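PDB 4JMK: dual specificity protein phosphatase 8 from Homo sapiens, which probably dephosphorylates phosphotyrosine, phosphoserine and phosphothreonine in proteins and negatively regulates mitogen-activated protein kinases, the part described here being its catalytic domain. Local coordinates for residues L135-Y138 with E139-L142. The protein carries 1 engineered substitution. Numbering follows the deposited sequence.
Sequences LLEY and ERSL
Tyr138 and Leu142, one helical turn apart, meet on helix 129-148. Followed outward, Tyr138 CB and CG lie by Glu139 N, as the chain dictates; with CG anti to the backbone N (chi1 -176°), Leu142 lies over one face of the ring, offset toward the rim. CD1 comes to 4.2 Å from Ser141 OG. On the other flank CD2 and CE2 lie by Leu142 CD1, Tyr138 CE2 at 3.7 Å; that methyl makes an off-centre CH-pi contact, 4.2 Å from the ring centre. CZ and OH pass Leu142 CD2, and the hydroxyl ends in a hydrogen bond to Asp68 of helix 67-79. Tyr138 O accepts from Leu142 N, the regular helical bond, and from Ser141 OG at 2.9 Å.

Elsewhere on the helix, Glu137 and Arg140 lie alongside each other in a side-on salt bridge. Arg140 NE reaches Glu137 OE1 at 2.9 Å and Arg140 NH2 reaches Glu137 OE2 at 3.1 Å, both on the syn side of the carboxylate, whose plane is turned 35° from the guanidinium. An alanine in place of Glu137 would probably leave the Arg140 guanidinium without its carboxylate mate and set it free to turn. The pattern is consistent with an amphipathic helix: an i to i+3 ion pair, and Tyr138 facing helices 67-79 and 94-107 of the dual-specificity phosphatase fold.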
loop_
_atom_site.group_PDB
_atom_site.type_symbol
_atom_site.label_atom_id
_atom_site.label_comp_id
_atom_site.label_asym_id
_atom_site.label_seq_id
_atom_site.Cartn_x
_atom_site.Cartn_y
_atom_site.Cartn_z
ATOM N N LEU A 135 -8.236 -5.891 -6.969
ATOM C CA LEU A 135 -7.938 -6.781 -5.837
ATOM C C LEU A 135 -8.511 -8.185 -6.012
ATOM O O LEU A 135 -7.839 -9.182 -5.716
ATOM C CB LEU A 135 -8.491 -6.207 -4.528
ATOM C CG LEU A 135 -7.844 -4.982 -3.920
ATOM C CD1 LEU A 135 -8.560 -4.651 -2.617
ATOM C CD2 LEU A 135 -6.368 -5.264 -3.678
ATOM N N LEU A 136 -9.765 -8.277 -6.444
ATOM C CA LEU A 136 -10.350 -9.584 -6.743
ATOM C C LEU A 136 -9.517 -10.344 -7.769
ATOM O O LEU A 136 -9.272 -11.544 -7.600
ATOM C CB LEU A 136 -11.784 -9.462 -7.274
ATOM C CG LEU A 136 -12.951 -9.605 -6.306
ATOM C CD1 LEU A 136 -14.239 -10.035 -7.029
ATOM C CD2 LEU A 136 -12.617 -10.572 -5.206
ATOM N N GLU A 137 -9.113 -9.666 -8.842
ATOM C CA GLU A 137 -8.342 -10.322 -9.910
ATOM C C GLU A 137 -6.963 -10.706 -9.408
ATOM O O GLU A 137 -6.419 -11.731 -9.807
ATOM C CB GLU A 137 -8.193 -9.422 -11.142
ATOM C CG GLU A 137 -9.150 -9.729 -12.285
ATOM C CD GLU A 137 -9.178 -11.193 -12.656
ATOM O OE1 GLU A 137 -10.132 -11.875 -12.253
ATOM O OE2 GLU A 137 -8.255 -11.672 -13.350
ATOM N N TYR A 138 -6.399 -9.874 -8.539
ATOM C CA TYR A 138 -5.093 -10.168 -7.955
ATOM C C TYR A 138 -5.189 -11.434 -7.112
ATOM O O TYR A 138 -4.337 -12.325 -7.207
ATOM C CB TYR A 138 -4.607 -8.974 -7.126
ATOM C CG TYR A 138 -3.214 -9.137 -6.542
ATOM C CD1 TYR A 138 -2.114 -9.342 -7.368
ATOM C CD2 TYR A 138 -3.000 -9.069 -5.163
ATOM C CE1 TYR A 138 -0.832 -9.490 -6.836
ATOM C CE2 TYR A 138 -1.721 -9.217 -4.621
ATOM C CZ TYR A 138 -0.650 -9.426 -5.470
ATOM O OH TYR A 138 0.623 -9.564 -4.957
ATOM N N GLU A 139 -6.248 -11.536 -6.309
ATOM C CA GLU A 139 -6.434 -12.720 -5.476
ATOM C C GLU A 139 -6.568 -13.962 -6.343
ATOM O O GLU A 139 -6.035 -15.033 -6.018
ATOM C CB GLU A 139 -7.688 -12.579 -4.616
ATOM C CG GLU A 139 -7.951 -13.765 -3.704
ATOM C CD GLU A 139 -6.696 -14.300 -3.026
ATOM O OE1 GLU A 139 -5.846 -13.505 -2.559
ATOM O OE2 GLU A 139 -6.564 -15.540 -2.964
ATOM N N ARG A 140 -7.291 -13.817 -7.445
ATOM C CA ARG A 140 -7.544 -14.961 -8.303
ATOM C C ARG A 140 -6.219 -15.476 -8.839
ATOM O O ARG A 140 -5.994 -16.685 -8.903
ATOM C CB ARG A 140 -8.489 -14.579 -9.443
ATOM C CG ARG A 140 -9.089 -15.791 -10.127
ATOM C CD ARG A 140 -10.152 -15.378 -11.108
ATOM N NE ARG A 140 -9.575 -14.704 -12.261
ATOM C CZ ARG A 140 -9.071 -15.337 -13.317
ATOM N NH1 ARG A 140 -9.060 -16.668 -13.363
ATOM N NH2 ARG A 140 -8.583 -14.639 -14.329
ATOM N N SER A 141 -5.329 -14.550 -9.184
ATOM C CA SER A 141 -4.029 -14.895 -9.748
ATOM C C SER A 141 -3.073 -15.521 -8.724
ATOM O O SER A 141 -2.280 -16.404 -9.062
ATOM C CB SER A 141 -3.396 -13.668 -10.422
ATOM O OG SER A 141 -2.608 -12.907 -9.520
ATOM N N LEU A 142 -3.145 -15.064 -7.477
ATOM C CA LEU A 142 -2.351 -15.660 -6.407
ATOM C C LEU A 142 -2.786 -17.107 -6.198
ATOM O O LEU A 142 -1.956 -17.998 -5.975
ATOM C CB LEU A 142 -2.502 -14.861 -5.105
ATOM C CG LEU A 142 -1.904 -13.447 -5.008
ATOM C CD1 LEU A 142 -2.342 -12.802 -3.713
ATOM C CD2 LEU A 142 -0.377 -13.460 -5.108
#